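PDB 5C00: MdbA protein from Corynebacterium diphtheriae, which probably catalyses the formation of disulfide bonds in exported proteins, as a thiol-disulfide oxidoreductase of the DsbA family needed for pilus assembly, toxin production and virulence. Local coordinates for residues 20-25 against 68-73; 39-44 against 75-80. All coordinates share one frame; numbering follows the deposited sequence. Where two conformers were deposited one is given.

Contact 1: 20-25 against 68-73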
loop_
_atom_site.group_PDB
_atom_site.type_symbol
_atom_site.label_atom_id
_atom_site.label_comp_id
_atom_site.label_asym_id
_atom_site.label_seq_id
_atom_site.Cartn_x
_atom_site.Cartn_y
_atom_site.Cartn_z
ATOM N N GLU A 20 1.933 -12.894 -7.821
ATOM C CA GLU A 20 3.319 -13.135 -7.427
ATOM C C GLU A 20 3.304 -13.789 -6.062
ATOM O O GLU A 20 2.511 -13.435 -5.210
ATOM C CB GLU A 20 4.107 -11.816 -7.397
ATOM C CG GLU A 20 5.437 -11.840 -6.640
ATOM C CD GLU A 20 6.158 -10.494 -6.627
ATOM O OE1 GLU A 20 5.521 -9.431 -6.872
ATOM O OE2 GLU A 20 7.379 -10.484 -6.348
ATOM N N SER A 21 4.178 -14.769 -5.876
ATOM C CA SER A 21 4.344 -15.437 -4.610
ATOM C C SER A 21 5.254 -14.555 -3.745
ATOM O O SER A 21 6.256 -14.098 -4.240
ATOM C CB SER A 21 5.040 -16.755 -4.868
ATOM O OG SER A 21 5.327 -17.420 -3.679
ATOM N N VAL A 22 4.950 -14.411 -2.459
ATOM C CA VAL A 22 5.821 -13.639 -1.554
ATOM C C VAL A 22 5.903 -14.435 -0.278
ATOM O O VAL A 22 4.970 -15.151 0.053
ATOM C CB VAL A 22 5.263 -12.237 -1.245
ATOM C CG1 VAL A 22 5.230 -11.380 -2.515
ATOM C CG2 VAL A 22 3.881 -12.323 -0.600
ATOM N N SER A 23 7.039 -14.374 0.393
ATOM C CA SER A 23 7.205 -15.177 1.594
ATOM C C SER A 23 7.201 -14.340 2.870
ATOM O O SER A 23 7.425 -14.891 3.955
ATOM C CB SER A 23 8.491 -15.946 1.519
ATOM O OG SER A 23 9.578 -15.044 1.336
ATOM N N PHE A 24 6.971 -13.036 2.766
ATOM C CA PHE A 24 6.954 -12.167 3.934
ATOM C C PHE A 24 5.598 -12.208 4.601
ATOM O O PHE A 24 4.633 -12.735 4.042
ATOM C CB PHE A 24 7.406 -10.729 3.594
ATOM C CG PHE A 24 6.636 -10.056 2.491
ATOM C CD1 PHE A 24 5.331 -9.619 2.692
ATOM C CD2 PHE A 24 7.202 -9.851 1.241
ATOM C CE1 PHE A 24 4.615 -8.979 1.677
ATOM C CE2 PHE A 24 6.487 -9.203 0.234
ATOM C CZ PHE A 24 5.197 -8.786 0.450
ATOM N N THR A 25 5.516 -11.645 5.795
ATOM C CA THR A 25 4.231 -11.485 6.476
ATOM C C THR A 25 4.042 -9.980 6.767
ATOM O O THR A 25 4.763 -9.093 6.221
ATOM C CB THR A 25 4.172 -12.386 7.761
ATOM O OG1 THR A 25 2.876 -12.333 8.368
ATOM C CG2 THR A 25 5.187 -11.958 8.750
ATOM N N PRO A 68 13.144 -5.186 -5.753
ATOM C CA PRO A 68 14.222 -5.238 -4.780
ATOM C C PRO A 68 13.741 -5.083 -3.359
ATOM O O PRO A 68 14.291 -5.754 -2.465
ATOM C CB PRO A 68 15.128 -4.063 -5.147
ATOM C CG PRO A 68 14.686 -3.597 -6.469
ATOM C CD PRO A 68 13.370 -4.188 -6.799
HETATM N N MSE A 69 12.713 -4.260 -3.140
HETATM C CA MSE A 69 12.158 -4.086 -1.783
HETATM C C MSE A 69 11.674 -5.418 -1.277
HETATM O O MSE A 69 11.949 -5.755 -0.134
HETATM C CB MSE A 69 11.020 -3.056 -1.758
HETATM C CG MSE A 69 10.438 -2.866 -0.348
HETATM SE SE MSE A 69 8.921 -1.629 -0.396
HETATM C CE MSE A 69 7.693 -2.916 -1.151
ATOM N N THR A 70 10.902 -6.154 -2.077
ATOM C CA THR A 70 10.400 -7.475 -1.681
ATOM C C THR A 70 11.554 -8.400 -1.260
ATOM O O THR A 70 11.494 -9.064 -0.260
ATOM C CB THR A 70 9.604 -8.125 -2.836
ATOM O OG1 THR A 70 8.570 -7.241 -3.265
ATOM C CG2 THR A 70 8.998 -9.434 -2.416
ATOM N N LYS A 71 12.614 -8.427 -2.057
ATOM C CA LYS A 71 13.761 -9.285 -1.726
ATOM C C LYS A 71 14.415 -8.921 -0.414
ATOM O O LYS A 71 14.786 -9.787 0.365
ATOM C CB LYS A 71 14.811 -9.294 -2.839
ATOM C CG LYS A 71 14.287 -9.780 -4.182
ATOM C CD LYS A 71 13.578 -11.139 -4.115
ATOM C CE LYS A 71 12.066 -11.055 -4.294
ATOM N NZ LYS A 71 11.328 -12.355 -4.484
ATOM N N ALA A 72 14.537 -7.636 -0.156
ATOM C CA ALA A 72 15.180 -7.156 1.048
ATOM C C ALA A 72 14.331 -7.437 2.276
ATOM O O ALA A 72 14.854 -7.732 3.353
ATOM C CB ALA A 72 15.464 -5.655 0.917
ATOM N N ILE A 73 13.022 -7.323 2.106
ATOM C CA ILE A 73 12.073 -7.694 3.138
ATOM C C ILE A 73 12.183 -9.197 3.353
ATOM O O ILE A 73 12.324 -9.630 4.476
ATOM C CB ILE A 73 10.605 -7.333 2.798
ATOM C CG1 ILE A 73 10.394 -5.821 2.659
ATOM C CG2 ILE A 73 9.684 -7.854 3.863
ATOM C CD1 ILE A 73 9.081 -5.471 1.968
HETATM O O HOH W 1 8.595 -12.366 -4.430
#
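F24 turns the edge of its ring to T70 and its base to I73, so that one aromatic side chain bridges two residues nearly one turn apart on helix 56-74. The methyl CG2 of T70 lies in the plane of the ring at its rim, 3.7 Å from F24 CE2, and the two side chains cross at about a right angle. I73 comes in obliquely nearer the backbone, its CG2 3.7 Å from F24 CB and 4.0 Å from F24 CG. In both helix residues CG2 stands anti to the backbone N, which aims the methyl at the loop; T70 OG1 is left beside its own N and bonds back to the carbonyl of D66. With chi1 of F24 at 55°, CG sits between its backbone N and carbonyl carbon, and one face of the ring folds back under V22 CB. V22 CG1 also reaches T70 CG2, at 4.2 Å. T70 and I73 belong to the helix whose N-terminal end carries a CxxC pattern (C55, C58), consistent with the redox-active pair of thioredoxin-fold oxidoreductases, and the loop passes along its C-terminal half before entering the edge strand 25-29. W117 of helix 113-125 touches both V22 and T70 and bonds through its indole N-H to E20 OE1. At the outer end the contact turns polar. A water lies 2.9 Å from both E20 OE2 and S21 O and accepts from K71 NZ at 2.7 Å, bridging the lysine to the loop; K71 NZ also forms a salt bridge with E74.

Contact 2: 39-44 against 75-80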
loop_
_atom_site.group_PDB
_atom_site.type_symbol
_atom_site.label_atom_id
_atom_site.label_comp_id
_atom_site.label_asym_id
_atom_site.label_seq_id
_atom_site.Cartn_x
_atom_site.Cartn_y
_atom_site.Cartn_z
ATOM N N ASN A 39 11.125 -13.982 10.417
ATOM C CA ASN A 39 12.269 -13.863 11.317
ATOM C C ASN A 39 13.131 -12.699 10.870
ATOM O O ASN A 39 14.278 -12.860 10.489
ATOM C CB ASN A 39 13.061 -15.176 11.341
ATOM C CG ASN A 39 12.342 -16.280 12.128
ATOM O OD1 ASN A 39 11.903 -16.079 13.276
ATOM N ND2 ASN A 39 12.245 -17.454 11.526
ATOM N N ALA A 40 12.545 -11.518 10.907
ATOM C CA ALA A 40 13.269 -10.316 10.592
ATOM C C ALA A 40 14.325 -10.109 11.669
ATOM O O ALA A 40 14.122 -10.439 12.833
ATOM C CB ALA A 40 12.333 -9.131 10.542
ATOM N N LYS A 41 15.456 -9.577 11.245
ATOM C CA LYS A 41 16.527 -9.260 12.159
ATOM C C LYS A 41 16.074 -8.137 13.088
ATOM O O LYS A 41 15.405 -7.174 12.668
ATOM C CB LYS A 41 17.763 -8.842 11.385
ATOM C CG LYS A 41 18.229 -9.907 10.412
ATOM C CD LYS A 41 19.263 -9.357 9.450
ATOM C CE LYS A 41 19.672 -10.405 8.432
ATOM N NZ LYS A 41 20.617 -9.806 7.444
ATOM N N LYS A 42 16.447 -8.256 14.358
ATOM C CA LYS A 42 16.215 -7.173 15.302
ATOM C C LYS A 42 16.915 -5.879 14.893
ATOM O O LYS A 42 16.463 -4.818 15.287
ATOM C CB LYS A 42 16.632 -7.590 16.708
ATOM C CG LYS A 42 15.605 -8.444 17.424
ATOM C CD LYS A 42 14.476 -7.601 18.004
ATOM C CE LYS A 42 14.097 -8.077 19.406
ATOM N NZ LYS A 42 13.002 -7.262 19.996
ATOM N N ASP A 43 17.982 -5.962 14.099
ATOM C CA ASP A 43 18.662 -4.760 13.564
ATOM C C ASP A 43 18.314 -4.370 12.098
ATOM O O ASP A 43 19.036 -3.612 11.439
ATOM C CB ASP A 43 20.174 -4.962 13.653
ATOM C CG ASP A 43 20.701 -5.862 12.556
ATOM O OD1 ASP A 43 20.046 -6.879 12.263
ATOM O OD2 ASP A 43 21.769 -5.541 11.987
ATOM N N ALA A 44 17.233 -4.915 11.575
ATOM C CA ALA A 44 16.768 -4.544 10.255
ATOM C C ALA A 44 16.533 -3.038 10.221
ATOM O O ALA A 44 16.133 -2.444 11.209
ATOM C CB ALA A 44 15.471 -5.279 9.955
ATOM N N ASN A 75 14.576 -11.221 2.883
ATOM C CA ASN A 75 15.888 -11.444 3.519
ATOM C C ASN A 75 16.015 -11.026 4.966
ATOM O O ASN A 75 17.012 -11.340 5.638
ATOM C CB ASN A 75 16.948 -10.621 2.810
ATOM C CG ASN A 75 17.316 -11.192 1.493
ATOM O OD1 ASN A 75 16.907 -12.300 1.166
ATOM N ND2 ASN A 75 18.099 -10.443 0.720
ATOM N N GLY A 76 15.040 -10.281 5.475
ATOM C CA GLY A 76 15.083 -9.829 6.864
ATOM C C GLY A 76 15.919 -8.569 7.101
ATOM O O GLY A 76 16.140 -8.182 8.258
ATOM N N ASP A 77 16.314 -7.885 6.016
ATOM C CA ASP A 77 17.192 -6.707 6.087
ATOM C C ASP A 77 16.472 -5.388 6.325
ATOM O O ASP A 77 17.083 -4.416 6.826
ATOM C CB ASP A 77 18.011 -6.557 4.790
ATOM C CG ASP A 77 19.045 -7.689 4.604
ATOM O OD1 ASP A 77 19.615 -8.132 5.622
ATOM O OD2 ASP A 77 19.255 -8.133 3.446
ATOM N N ILE A 78 15.217 -5.295 5.883
ATOM C CA ILE A 78 14.389 -4.139 6.159
ATOM C C ILE A 78 13.012 -4.536 6.636
ATOM O O ILE A 78 12.541 -5.625 6.312
ATOM C CB ILE A 78 14.246 -3.249 4.918
ATOM C CG1 ILE A 78 13.559 -3.945 3.756
ATOM C CG2 ILE A 78 15.622 -2.812 4.487
ATOM C CD1 ILE A 78 13.319 -3.014 2.595
ATOM N N VAL A 79 12.421 -3.669 7.439
ATOM C CA VAL A 79 11.018 -3.745 7.808
ATOM C C VAL A 79 10.344 -2.515 7.232
ATOM O O VAL A 79 10.790 -1.417 7.489
ATOM C CB VAL A 79 10.878 -3.815 9.324
ATOM C CG1 VAL A 79 9.421 -3.707 9.746
ATOM C CG2 VAL A 79 11.456 -5.148 9.781
ATOM N N VAL A 80 9.333 -2.700 6.383
ATOM C CA VAL A 80 8.729 -1.569 5.678
ATOM C C VAL A 80 7.384 -1.139 6.237
ATOM O O VAL A 80 6.398 -1.902 6.256
ATOM C CB VAL A 80 8.593 -1.821 4.150
ATOM C CG1 VAL A 80 8.017 -0.573 3.498
ATOM C CG2 VAL A 80 9.959 -2.109 3.548
#
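N75 approaches K41 through its backbone, its O lying 4.0 Å from K41 CE. G76 ends the helix 56-74 in a Schellman motif with phi 83°, an angle at which a CB would be pressed against N75 O. Its CA also packs against A40 CA of the loop at 4.2 Å. G76 O points into the loop, where it accepts a weak bond from K41 N (3.4 Å, 159°) and is flanked by A44 CB and the first carbons of the K41 chain. D77 starts away from the loop, but its carboxylate comes back to K41. The lysine, extended beyond CG, runs alongside the aspartate in the same direction, and its NZ meets D77 OD1 nearly along the C-O axis at 2.7 Å, a salt bridge. A44, the last residue of the type I turn K41-A44, makes a bent CH...O contact from its CA to D77 O, 3.4 Å. I78 points to the other side of the strand, while V79 faces the loop again: its CG2, beside the backbone N, touches A44 CB at 4.0 Å and A40 CB at 4.1 Å. Beyond A44 the loop becomes strand 45-52, paired in parallel with 78-85 through K45 and I47; helix 56-74 joins the two as a beta-alpha-beta crossover of the thioredoxin fold and packs on I78 and V80, while I78 also meets A206 of helix 202-207.

Overall arrangement
From the N terminus, the loop 20-25 first meets the C-terminal half of helix 56-74 in contact 1, closing a long loop that holds strands 25-29, 32-36 and 45-52. The chain then leaves strand 32-36 through 39-44, the first half of contact 2, passes along strand 45-52 and helix 56-74, and returns at 75-80. The two closures therefore cross: 39-44 lies inside the first loop and 75-80 beyond its end. Their centres are about 12 Å apart, and they join where the helix runs into strand 78-85, with A72 CB packed on I78 CD1. Together they tie the N-terminal loop and the entry to strand 45-52 to the end of one helix-to-strand connection.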